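Local coordinates for chaperone CupB2 (Pseudomonas aeruginosa, PDB 3Q48), which probably acts as a periplasmic chaperone that helps pilus (fimbrial) subunits to fold before they are assembled at the cell surface, at residues 37-42 with 78-83; 61-66 with 135-140; 159-164 with 228-233; 189-192 with 197-200. All blocks are in the same frame, centred on the assembly; numbering follows the deposited sequence.

Contact 1: residues 37-42 with 78-83; sequences VVFPAS and VPFSVT
The aromatic rings of F39 and F80 meet inside the N-terminal domain, and this pair is the whole of the contact between residues 37-42 and 78-83. After V78 and P79, at the start of the second segment, the chain enters the strand that begins at F80, and F80 is where the two segments touch. Its CG lies beside the backbone N and opposite the carbonyl carbon (chi1 -57°), which carries the ring inward to F39. CE1 of F80 comes down over one face of the F39 ring, displaced from the middle toward the rim, and lies 4.0 Å from CD1 of F39. The ring centroids of F39 and F80 are 5.4 Å apart and the planes are inclined at 58°, so the pair is a tilted edge-to-face arrangement, with the edge of F80 directed to the face of F39. The two side chains run past each other in opposite senses, and they bridge backbones whose CA atoms, F39 and F80, stand 10.3 Å apart. Beyond F80 and S81, V82 packs on A62 and I64. The pair belongs to a larger aromatic cluster: F114 meets F80 edge-to-face, and Y101 touches both F80 and F39. Strand 36-40 is hydrogen-bonded through its backbone to strand 136-145, whereas strand 80-89 lies between strands 58-65 and 93-101, so the two phenylalanines join non-adjacent strands across the interior of the immunoglobulin-like domain.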
loop_
_atom_site.group_PDB
_atom_site.type_symbol
_atom_site.label_atom_id
_atom_site.label_comp_id
_atom_site.label_asym_id
_atom_site.label_seq_id
_atom_site.Cartn_x
_atom_site.Cartn_y
_atom_site.Cartn_z
ATOM N N VAL A 37 -4.226 -3.827 2.441
ATOM C CA VAL A 37 -4.439 -4.840 3.490
ATOM C C VAL A 37 -3.351 -4.749 4.595
ATOM O O VAL A 37 -2.167 -4.749 4.297
ATOM C CB VAL A 37 -4.483 -6.266 2.891
ATOM C CG1 VAL A 37 -4.584 -7.283 3.977
ATOM C CG2 VAL A 37 -5.666 -6.410 1.838
ATOM N N VAL A 38 -3.749 -4.661 5.864
ATOM C CA VAL A 38 -2.791 -4.692 6.928
ATOM C C VAL A 38 -2.847 -6.064 7.540
ATOM O O VAL A 38 -3.926 -6.555 7.925
ATOM C CB VAL A 38 -3.064 -3.623 7.973
ATOM C CG1 VAL A 38 -2.066 -3.741 9.117
ATOM C CG2 VAL A 38 -2.935 -2.227 7.331
ATOM N N PHE A 39 -1.690 -6.714 7.600
ATOM C CA PHE A 39 -1.680 -8.028 8.132
ATOM C C PHE A 39 -0.888 -7.980 9.411
ATOM O O PHE A 39 0.336 -7.864 9.373
ATOM C CB PHE A 39 -1.113 -9.049 7.154
ATOM C CG PHE A 39 -1.461 -10.437 7.516
ATOM C CD1 PHE A 39 -2.319 -11.173 6.715
ATOM C CD2 PHE A 39 -0.941 -11.024 8.702
ATOM C CE1 PHE A 39 -2.694 -12.500 7.067
ATOM C CE2 PHE A 39 -1.290 -12.367 9.080
ATOM C CZ PHE A 39 -2.198 -13.091 8.245
ATOM N N PRO A 40 -1.586 -8.084 10.551
ATOM C CA PRO A 40 -0.922 -8.026 11.865
ATOM C C PRO A 40 -0.347 -9.399 12.235
ATOM O O PRO A 40 -1.057 -10.415 12.143
ATOM C CB PRO A 40 -2.049 -7.589 12.815
ATOM C CG PRO A 40 -3.393 -7.697 11.977
ATOM C CD PRO A 40 -3.030 -8.380 10.665
ATOM N N ALA A 41 0.942 -9.419 12.603
ATOM C CA ALA A 41 1.661 -10.671 12.943
ATOM C C ALA A 41 0.916 -11.612 13.906
ATOM O O ALA A 41 1.062 -12.838 13.811
ATOM C CB ALA A 41 3.080 -10.381 13.482
ATOM N N SER A 42 0.135 -11.053 14.835
ATOM C CA SER A 42 -0.600 -11.898 15.778
ATOM C C SER A 42 -1.667 -12.771 15.096
ATOM O O SER A 42 -2.036 -13.801 15.639
ATOM C CB SER A 42 -1.219 -11.068 16.900
ATOM O OG SER A 42 -2.291 -10.268 16.430
ATOM N N VAL A 78 5.850 -16.919 -1.635
ATOM C CA VAL A 78 5.472 -15.945 -0.629
ATOM C C VAL A 78 4.679 -16.669 0.448
ATOM O O VAL A 78 3.926 -17.609 0.131
ATOM C CB VAL A 78 4.647 -14.787 -1.202
ATOM C CG1 VAL A 78 5.390 -14.140 -2.361
ATOM C CG2 VAL A 78 3.252 -15.243 -1.591
ATOM N N PRO A 79 4.838 -16.239 1.721
ATOM C CA PRO A 79 4.205 -16.917 2.840
ATOM C C PRO A 79 2.727 -16.585 3.021
ATOM O O PRO A 79 2.224 -16.637 4.125
ATOM C CB PRO A 79 4.990 -16.392 4.039
ATOM C CG PRO A 79 5.317 -15.027 3.671
ATOM C CD PRO A 79 5.515 -15.012 2.167
ATOM N N PHE A 80 2.038 -16.246 1.947
ATOM C CA PHE A 80 0.601 -16.031 2.037
ATOM C C PHE A 80 -0.148 -16.906 1.029
ATOM O O PHE A 80 0.371 -17.200 -0.034
ATOM C CB PHE A 80 0.261 -14.547 1.879
ATOM C CG PHE A 80 0.938 -13.668 2.877
ATOM C CD1 PHE A 80 0.410 -13.520 4.138
ATOM C CD2 PHE A 80 2.118 -13.000 2.544
ATOM C CE1 PHE A 80 1.011 -12.735 5.069
ATOM C CE2 PHE A 80 2.778 -12.194 3.480
ATOM C CZ PHE A 80 2.217 -12.064 4.754
ATOM N N SER A 81 -1.337 -17.363 1.400
ATOM C CA SER A 81 -2.247 -17.975 0.463
ATOM C C SER A 81 -3.554 -17.153 0.431
ATOM O O SER A 81 -3.868 -16.464 1.373
ATOM C CB SER A 81 -2.511 -19.416 0.872
ATOM O OG SER A 81 -3.294 -19.434 2.063
ATOM N N VAL A 82 -4.286 -17.204 -0.675
ATOM C CA VAL A 82 -5.590 -16.571 -0.760
ATOM C C VAL A 82 -6.596 -17.626 -1.142
ATOM O O VAL A 82 -6.488 -18.265 -2.184
ATOM C CB VAL A 82 -5.658 -15.419 -1.771
ATOM C CG1 VAL A 82 -6.956 -14.568 -1.535
ATOM C CG2 VAL A 82 -4.480 -14.535 -1.599
ATOM N N THR A 83 -7.585 -17.787 -0.272
ATOM C CA THR A 83 -8.643 -18.757 -0.419
ATOM C C THR A 83 -9.941 -17.981 -0.526
ATOM O O THR A 83 -10.162 -17.078 0.266
ATOM C CB THR A 83 -8.678 -19.625 0.859
ATOM O OG1 THR A 83 -7.353 -20.086 1.110
ATOM C CG2 THR A 83 -9.606 -20.835 0.721
#

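Contact 2: residues 61-66 with 135-140; sequences QAWIDD and SFRSRF
D65 and R139 form an end-on, two-pronged salt bridge between residues 61-66 and 135-140. NH1 of R139 reaches OD2 of D65 at 2.7 Å, and NH2 of R139 reaches OD1 of D65 at 3.1 Å. Both oxygens use their syn lone pairs, and the carboxylate and guanidinium are nearly coplanar, 17° apart, so the two bonds fix each group's rotation. R139 runs extended from CG to NE to get there. Next to this pair, the guanidinium of R137 presents one face to W63, with NH2 of R137 3.6 Å from CZ2 of W63; the planes are turned 50° to each other. A bend at chi2 (-129°) directs the R137 chain to this place. In the immunoglobulin-like N-terminal domain, strands 58-65 and 136-145 are not neighbours: strand 112-121 runs between them, and these long side chains reach across it. N117 of that middle strand ties the groups together, its ND2 bonding OD2 of D65 and its OD1 accepting from both R137 NH2 and R139 NH1. W115, two residues earlier, offers R139 a cation-pi contact. The backbone N of G67 donates to OD1 of D65, and Q69 touches both arginine side chains.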
loop_
_atom_site.group_PDB
_atom_site.type_symbol
_atom_site.label_atom_id
_atom_site.label_comp_id
_atom_site.label_asym_id
_atom_site.label_seq_id
_atom_site.Cartn_x
_atom_site.Cartn_y
_atom_site.Cartn_z
ATOM N N GLN A 61 -10.078 -13.817 -9.676
ATOM C CA GLN A 61 -8.856 -14.534 -9.307
ATOM C C GLN A 61 -7.981 -13.625 -8.456
ATOM O O GLN A 61 -7.776 -12.453 -8.783
ATOM C CB GLN A 61 -8.094 -14.964 -10.556
ATOM C CG GLN A 61 -6.956 -15.970 -10.338
ATOM C CD GLN A 61 -6.322 -16.352 -11.683
ATOM O OE1 GLN A 61 -7.032 -16.531 -12.680
ATOM N NE2 GLN A 61 -5.004 -16.439 -11.727
ATOM N N ALA A 62 -7.435 -14.200 -7.392
ATOM C CA ALA A 62 -6.736 -13.477 -6.365
ATOM C C ALA A 62 -5.459 -14.250 -6.085
ATOM O O ALA A 62 -5.482 -15.468 -6.095
ATOM C CB ALA A 62 -7.599 -13.415 -5.134
ATOM N N TRP A 63 -4.352 -13.538 -5.854
ATOM C CA TRP A 63 -3.029 -14.121 -5.590
ATOM C C TRP A 63 -2.135 -13.018 -5.066
ATOM O O TRP A 63 -2.349 -11.832 -5.390
ATOM C CB TRP A 63 -2.406 -14.797 -6.854
ATOM C CG TRP A 63 -1.807 -13.898 -7.889
ATOM C CD1 TRP A 63 -0.497 -13.545 -8.001
ATOM C CD2 TRP A 63 -2.483 -13.251 -8.977
ATOM N NE1 TRP A 63 -0.305 -12.727 -9.093
ATOM C CE2 TRP A 63 -1.505 -12.519 -9.703
ATOM C CE3 TRP A 63 -3.823 -13.203 -9.402
ATOM C CZ2 TRP A 63 -1.816 -11.738 -10.804
ATOM C CZ3 TRP A 63 -4.142 -12.432 -10.515
ATOM C CH2 TRP A 63 -3.133 -11.710 -11.212
ATOM N N ILE A 64 -1.115 -13.422 -4.306
ATOM C CA ILE A 64 -0.151 -12.517 -3.712
ATOM C C ILE A 64 1.237 -12.664 -4.291
ATOM O O ILE A 64 1.731 -13.787 -4.476
ATOM C CB ILE A 64 -0.130 -12.703 -2.171
ATOM C CG1 ILE A 64 -1.441 -12.129 -1.579
ATOM C CG2 ILE A 64 1.028 -11.987 -1.552
ATOM C CD1 ILE A 64 -1.912 -12.897 -0.512
ATOM N N ASP A 65 1.869 -11.532 -4.586
ATOM C CA ASP A 65 3.264 -11.570 -4.954
ATOM C C ASP A 65 4.124 -10.661 -4.053
ATOM O O ASP A 65 3.591 -10.025 -3.164
ATOM C CB ASP A 65 3.445 -11.357 -6.463
ATOM C CG ASP A 65 3.218 -9.929 -6.898
ATOM O OD1 ASP A 65 3.974 -9.035 -6.469
ATOM O OD2 ASP A 65 2.311 -9.711 -7.721
ATOM N N ASP A 66 5.442 -10.657 -4.238
ATOM C CA ASP A 66 6.336 -9.925 -3.334
ATOM C C ASP A 66 6.943 -8.748 -4.045
ATOM O O ASP A 66 7.928 -8.213 -3.572
ATOM C CB ASP A 66 7.460 -10.828 -2.815
ATOM C CG ASP A 66 8.374 -11.350 -3.957
ATOM O OD1 ASP A 66 8.139 -10.995 -5.145
ATOM O OD2 ASP A 66 9.318 -12.121 -3.671
ATOM N N SER A 135 -10.543 -8.338 -19.896
ATOM C CA SER A 135 -10.510 -8.479 -18.396
ATOM C C SER A 135 -9.670 -7.411 -17.670
ATOM O O SER A 135 -8.729 -6.869 -18.253
ATOM C CB SER A 135 -9.976 -9.869 -18.004
ATOM O OG SER A 135 -10.714 -10.918 -18.623
ATOM N N PHE A 136 -9.998 -7.128 -16.403
ATOM C CA PHE A 136 -9.379 -5.999 -15.638
ATOM C C PHE A 136 -8.639 -6.406 -14.329
ATOM O O PHE A 136 -9.137 -7.231 -13.565
ATOM C CB PHE A 136 -10.438 -4.875 -15.362
ATOM N N ARG A 137 -7.463 -5.812 -14.069
ATOM C CA ARG A 137 -6.584 -6.302 -12.999
ATOM C C ARG A 137 -6.251 -5.264 -11.975
ATOM O O ARG A 137 -5.716 -4.223 -12.338
ATOM C CB ARG A 137 -5.263 -6.774 -13.565
ATOM C CG ARG A 137 -4.345 -7.333 -12.495
ATOM C CD ARG A 137 -2.990 -6.694 -12.584
ATOM N NE ARG A 137 -2.025 -7.409 -11.751
ATOM C CZ ARG A 137 -0.955 -8.034 -12.231
ATOM N NH1 ARG A 137 -0.718 -8.027 -13.524
ATOM N NH2 ARG A 137 -0.116 -8.663 -11.415
ATOM N N SER A 138 -6.503 -5.562 -10.695
ATOM C CA SER A 138 -6.198 -4.654 -9.580
ATOM C C SER A 138 -5.056 -5.111 -8.687
ATOM O O SER A 138 -4.836 -6.304 -8.512
ATOM C CB SER A 138 -7.422 -4.456 -8.723
ATOM O OG SER A 138 -8.068 -3.303 -9.167
ATOM N N ARG A 139 -4.374 -4.136 -8.088
ATOM C CA ARG A 139 -3.149 -4.394 -7.346
ATOM C C ARG A 139 -3.066 -3.578 -6.057
ATOM O O ARG A 139 -2.858 -2.374 -6.144
ATOM C CB ARG A 139 -1.982 -4.068 -8.256
ATOM C CG ARG A 139 -0.706 -4.752 -7.846
ATOM C CD ARG A 139 0.336 -4.708 -8.914
ATOM N NE ARG A 139 1.620 -4.887 -8.267
ATOM C CZ ARG A 139 2.186 -6.069 -8.045
ATOM N NH1 ARG A 139 1.588 -7.203 -8.429
ATOM N NH2 ARG A 139 3.369 -6.112 -7.463
ATOM N N PHE A 140 -3.220 -4.234 -4.885
ATOM C CA PHE A 140 -3.242 -3.617 -3.499
ATOM C C PHE A 140 -2.013 -3.910 -2.599
ATOM O O PHE A 140 -1.488 -5.017 -2.580
ATOM C CB PHE A 140 -4.516 -4.050 -2.726
ATOM C CG PHE A 140 -5.756 -3.899 -3.539
ATOM C CD1 PHE A 140 -6.441 -2.679 -3.552
ATOM C CD2 PHE A 140 -6.171 -4.928 -4.405
ATOM C CE1 PHE A 140 -7.575 -2.497 -4.394
ATOM C CE2 PHE A 140 -7.272 -4.766 -5.221
ATOM C CZ PHE A 140 -7.990 -3.555 -5.222
#

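Contact 3: residues 159-164 with 228-233; sequences LQWKFL and VRYEVI
W161 and Y230 set their rings obliquely against each other, planes 32° apart and centroids 4.7 Å apart for the six-membered ring of W161 and the ring of Y230. Over one face of the tyrosine ring, offset toward its rim, lies CZ2 of W161, 3.4 Å from CD2 of Y230; at the edge, in the ring plane, is CG1 of V232. The indole in turn has CG1 of V228 over a face, a CH-pi contact 3.7 Å from the centroid of the W161 five-membered ring. V228 reaches it by placing CG1 between its backbone N and carbonyl carbon (chi1 66°), while CG2 lies by the six-membered part of the indole. Closest of all is NE1 of W161, 3.2 Å from CE2 of Y230. L159 completes the cluster, its CD1 lying 4.1 Å from CE1 of Y230. Y230 is buried, and its hydroxyl is hydrogen-bonded to the carbonyl O of A156. V177 of strand 175-179 touches both L159 and W161, and R244 packs on V228 and Y230. Strand 160-163 belongs to a three-stranded sheet and strand 227-233 to a four-stranded one, so this aromatic contact links the two layers of a beta sandwich, the immunoglobulin-like C-terminal domain of a PapD-type chaperone.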
loop_
_atom_site.group_PDB
_atom_site.type_symbol
_atom_site.label_atom_id
_atom_site.label_comp_id
_atom_site.label_asym_id
_atom_site.label_seq_id
_atom_site.Cartn_x
_atom_site.Cartn_y
_atom_site.Cartn_z
ATOM N N LEU A 159 9.189 12.006 9.354
ATOM C CA LEU A 159 9.941 12.125 8.120
ATOM C C LEU A 159 10.726 13.421 8.178
ATOM O O LEU A 159 10.243 14.407 8.713
ATOM C CB LEU A 159 8.973 12.119 6.937
ATOM C CG LEU A 159 8.144 10.852 6.938
ATOM C CD1 LEU A 159 7.117 10.920 5.823
ATOM C CD2 LEU A 159 9.044 9.632 6.761
ATOM N N GLN A 160 11.947 13.424 7.692
ATOM C CA GLN A 160 12.654 14.693 7.637
ATOM C C GLN A 160 12.946 15.041 6.206
ATOM O O GLN A 160 13.099 14.160 5.354
ATOM C CB GLN A 160 13.873 14.721 8.568
ATOM C CG GLN A 160 14.776 13.498 8.568
ATOM C CD GLN A 160 15.123 13.077 9.998
ATOM O OE1 GLN A 160 14.530 13.620 10.945
ATOM N NE2 GLN A 160 16.049 12.107 10.168
ATOM N N TRP A 161 12.943 16.313 5.895
ATOM C CA TRP A 161 13.003 16.669 4.477
ATOM C C TRP A 161 14.198 17.541 4.180
ATOM O O TRP A 161 14.668 18.253 5.036
ATOM C CB TRP A 161 11.682 17.336 4.017
ATOM C CG TRP A 161 10.491 16.440 4.245
ATOM C CD1 TRP A 161 9.924 16.098 5.450
ATOM C CD2 TRP A 161 9.748 15.736 3.237
ATOM N NE1 TRP A 161 8.859 15.253 5.241
ATOM C CE2 TRP A 161 8.736 15.007 3.896
ATOM C CE3 TRP A 161 9.860 15.642 1.843
ATOM C CZ2 TRP A 161 7.834 14.193 3.216
ATOM C CZ3 TRP A 161 8.950 14.835 1.152
ATOM C CH2 TRP A 161 7.946 14.121 1.849
ATOM N N LYS A 162 14.699 17.465 2.960
ATOM C CA LYS A 162 15.801 18.334 2.556
ATOM C C LYS A 162 15.906 18.498 1.035
ATOM O O LYS A 162 15.434 17.638 0.241
ATOM C CB LYS A 162 17.132 17.816 3.116
ATOM C CG LYS A 162 17.774 16.716 2.298
ATOM C CD LYS A 162 19.230 16.534 2.704
ATOM C CE LYS A 162 19.703 15.181 2.164
ATOM N NZ LYS A 162 21.068 15.180 1.500
ATOM N N PHE A 163 16.541 19.611 0.649
ATOM C CA PHE A 163 16.906 19.853 -0.740
ATOM C C PHE A 163 18.160 19.080 -1.104
ATOM O O PHE A 163 19.061 18.868 -0.264
ATOM C CB PHE A 163 17.184 21.328 -0.974
ATOM C CG PHE A 163 15.955 22.208 -0.973
ATOM C CD1 PHE A 163 15.083 22.206 -2.060
ATOM C CD2 PHE A 163 15.709 23.090 0.095
ATOM C CE1 PHE A 163 13.950 23.045 -2.070
ATOM C CE2 PHE A 163 14.604 23.934 0.093
ATOM C CZ PHE A 163 13.713 23.907 -0.990
ATOM N N LEU A 164 18.193 18.631 -2.359
ATOM C CA LEU A 164 19.435 18.179 -3.031
ATOM C C LEU A 164 19.709 19.135 -4.198
ATOM O O LEU A 164 20.853 19.286 -4.643
ATOM C CB LEU A 164 19.289 16.748 -3.557
ATOM C CG LEU A 164 19.855 15.522 -2.827
ATOM C CD1 LEU A 164 19.396 15.436 -1.375
ATOM C CD2 LEU A 164 19.453 14.274 -3.602
ATOM N N VAL A 228 7.406 21.918 2.826
ATOM C CA VAL A 228 6.817 20.789 2.116
ATOM C C VAL A 228 5.428 20.459 2.697
ATOM O O VAL A 228 5.270 20.441 3.919
ATOM C CB VAL A 228 7.777 19.524 2.072
ATOM C CG1 VAL A 228 8.013 18.931 3.456
ATOM C CG2 VAL A 228 7.189 18.443 1.180
ATOM N N ARG A 229 4.440 20.160 1.849
ATOM C CA ARG A 229 3.111 19.732 2.358
ATOM C C ARG A 229 2.813 18.385 1.786
ATOM O O ARG A 229 2.892 18.193 0.554
ATOM C CB ARG A 229 2.014 20.697 1.921
ATOM C CG ARG A 229 0.580 20.233 2.222
ATOM C CD ARG A 229 -0.416 21.392 2.007
ATOM N NE ARG A 229 -0.181 22.477 2.948
ATOM C CZ ARG A 229 -0.875 23.611 3.010
ATOM N NH1 ARG A 229 -1.883 23.839 2.171
ATOM N NH2 ARG A 229 -0.540 24.534 3.919
ATOM N N TYR A 230 2.477 17.431 2.651
ATOM C CA TYR A 230 2.265 16.116 2.151
ATOM C C TYR A 230 1.106 15.394 2.807
ATOM O O TYR A 230 0.810 15.621 3.996
ATOM C CB TYR A 230 3.566 15.307 2.247
ATOM C CG TYR A 230 4.186 15.165 3.630
ATOM C CD1 TYR A 230 3.814 14.122 4.459
ATOM C CD2 TYR A 230 5.164 16.070 4.098
ATOM C CE1 TYR A 230 4.402 13.953 5.735
ATOM C CE2 TYR A 230 5.744 15.932 5.379
ATOM C CZ TYR A 230 5.351 14.857 6.185
ATOM O OH TYR A 230 5.875 14.654 7.449
ATOM N N GLU A 231 0.459 14.503 2.043
ATOM C CA GLU A 231 -0.694 13.778 2.521
ATOM C C GLU A 231 -0.372 12.327 2.473
ATOM O O GLU A 231 0.116 11.839 1.450
ATOM C CB GLU A 231 -1.923 14.002 1.634
ATOM C CG GLU A 231 -2.448 15.426 1.643
ATOM C CD GLU A 231 -3.788 15.618 0.918
ATOM O OE1 GLU A 231 -4.454 14.621 0.553
ATOM O OE2 GLU A 231 -4.189 16.778 0.719
ATOM N N VAL A 232 -0.711 11.608 3.538
ATOM C CA VAL A 232 -0.396 10.235 3.592
ATOM C C VAL A 232 -1.635 9.391 3.782
ATOM O O VAL A 232 -2.568 9.834 4.409
ATOM C CB VAL A 232 0.629 9.997 4.719
ATOM C CG1 VAL A 232 1.935 10.790 4.402
ATOM C CG2 VAL A 232 0.082 10.443 5.992
ATOM N N ILE A 233 -1.632 8.172 3.248
ATOM C CA ILE A 233 -2.735 7.250 3.336
ATOM C C ILE A 233 -2.585 6.372 4.570
ATOM O O ILE A 233 -1.578 5.673 4.739
ATOM C CB ILE A 233 -2.807 6.406 2.048
ATOM C CG1 ILE A 233 -3.010 7.324 0.845
ATOM C CG2 ILE A 233 -4.000 5.401 2.076
ATOM C CD1 ILE A 233 -2.385 6.839 -0.468
#

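Contact 4: residues 189-192 with 197-200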
loop_
_atom_site.group_PDB
_atom_site.type_symbol
_atom_site.label_atom_id
_atom_site.label_comp_id
_atom_site.label_asym_id
_atom_site.label_seq_id
_atom_site.Cartn_x
_atom_site.Cartn_y
_atom_site.Cartn_z
ATOM N N SER A 189 0.070 12.697 -2.126
ATOM C CA SER A 189 0.555 13.914 -2.790
ATOM C C SER A 189 1.635 14.501 -1.973
ATOM O O SER A 189 1.618 14.360 -0.756
ATOM C CB SER A 189 -0.559 14.965 -2.966
ATOM O OG SER A 189 -1.013 15.451 -1.716
ATOM N N VAL A 190 2.583 15.147 -2.649
ATOM C CA VAL A 190 3.690 15.845 -2.023
ATOM C C VAL A 190 3.814 17.130 -2.792
ATOM O O VAL A 190 3.732 17.135 -4.003
ATOM C CB VAL A 190 4.994 15.028 -2.179
ATOM C CG1 VAL A 190 6.264 15.802 -1.646
ATOM C CG2 VAL A 190 4.819 13.697 -1.500
ATOM N N GLU A 191 4.004 18.234 -2.091
ATOM C CA GLU A 191 3.971 19.543 -2.714
ATOM C C GLU A 191 4.977 20.406 -2.025
ATOM O O GLU A 191 5.104 20.336 -0.789
ATOM C CB GLU A 191 2.583 20.214 -2.566
ATOM C CG GLU A 191 1.410 19.349 -2.941
ATOM C CD GLU A 191 0.069 20.042 -2.806
ATOM O OE1 GLU A 191 -0.203 20.697 -1.788
ATOM O OE2 GLU A 191 -0.738 19.916 -3.732
ATOM N N LEU A 192 5.663 21.216 -2.839
ATOM C CA LEU A 192 6.481 22.351 -2.405
ATOM C C LEU A 192 5.597 23.583 -2.406
ATOM O O LEU A 192 4.828 23.780 -3.347
ATOM C CB LEU A 192 7.681 22.582 -3.356
ATOM C CG LEU A 192 8.686 21.422 -3.477
ATOM C CD1 LEU A 192 10.005 21.869 -4.113
ATOM C CD2 LEU A 192 8.951 20.782 -2.092
ATOM N N ARG A 197 2.223 29.380 -3.261
ATOM C CA ARG A 197 2.378 28.842 -4.627
ATOM C C ARG A 197 2.623 27.383 -4.473
ATOM O O ARG A 197 3.470 27.024 -3.703
ATOM C CB ARG A 197 3.561 29.456 -5.390
ATOM C CG ARG A 197 3.281 30.800 -5.971
ATOM C CD ARG A 197 4.507 31.368 -6.675
ATOM N NE ARG A 197 5.272 32.295 -5.836
ATOM C CZ ARG A 197 6.548 32.122 -5.482
ATOM N NH1 ARG A 197 7.241 31.050 -5.897
ATOM N NH2 ARG A 197 7.144 33.037 -4.712
ATOM N N VAL A 198 1.874 26.542 -5.165
ATOM C CA VAL A 198 2.023 25.120 -4.936
ATOM C C VAL A 198 2.746 24.551 -6.131
ATOM O O VAL A 198 2.423 24.871 -7.266
ATOM C CB VAL A 198 0.660 24.401 -4.771
ATOM C CG1 VAL A 198 0.880 22.935 -4.439
ATOM C CG2 VAL A 198 -0.136 25.054 -3.713
ATOM N N MET A 199 3.743 23.726 -5.869
ATOM C CA MET A 199 4.454 23.022 -6.936
ATOM C C MET A 199 4.437 21.560 -6.589
ATOM O O MET A 199 5.033 21.137 -5.622
ATOM C CB MET A 199 5.864 23.586 -7.119
ATOM C CG MET A 199 6.235 24.523 -5.981
ATOM S SD MET A 199 6.933 26.153 -6.349
ATOM C CE MET A 199 5.625 26.974 -7.274
ATOM N N SER A 200 3.692 20.803 -7.366
ATOM C CA SER A 200 3.458 19.423 -7.086
ATOM C C SER A 200 4.649 18.566 -7.491
ATOM O O SER A 200 5.088 18.636 -8.643
ATOM C CB SER A 200 2.219 18.959 -7.843
ATOM O OG SER A 200 1.947 17.626 -7.451
#
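L192 and M199 make the tightly bonded part of the contact, an antiparallel hydrogen-bonded pair with CA atoms 5.0 Å apart. The N of L192 donates to O of M199 at 2.9 Å, and the N of M199 returns a bond to O of L192 at 2.7 Å. On the same face of the sheet, CB of the buried L192 lies 3.6 Å from CG of M199. The methionine chain, with CG almost eclipsing its backbone N (chi1 11°), then bends at chi2 and chi3 and carries its end away from L192. V201 packs on the L192 side chain. The opposite face, bearing E191 and S200, is the solvent side. These two form a non-hydrogen-bonded pair, CA to CA 4.4 Å. Here the carboxylate end of the partly exposed E191 leans obliquely on V198, with CD of E191 3.4 Å from CG1 of V198, an apolar methyl beside a charged group; E191 also touches R229 of the neighbouring strand. V198 and S200 are exposed. Strands 185-194 and 197-206, whose N-to-C directions differ by 132° over these segments, form a markedly twisted beta hairpin closed by a short turn, with strand 197-206 as an edge strand, within this chain, of the four-stranded sheet of the C-terminal immunoglobulin-like domain.

The contacts fall into two groups, one in each immunoglobulin-like domain. Contacts 1 and 2 lie in the N-terminal domain, centres 14 Å apart, and meet where V82 and F80 pack on I64; their segments alternate along the chain, interlocking strands 36-40, 58-65, 80-89 and 136-145. Contacts 3 and 4 lie in the C-terminal domain, centres 10 Å apart, joined by backbone hydrogen bonds of E191 with R229 and S189 with E231, between neighbouring strands 185-194 and 227-233; contact 4 is nested within the loop that contact 3 closes. Centres of contacts in different groups are about 30 to 35 Å apart, on opposite sides of the chain's centre, consistent with the two-domain shape of PapD-family chaperones.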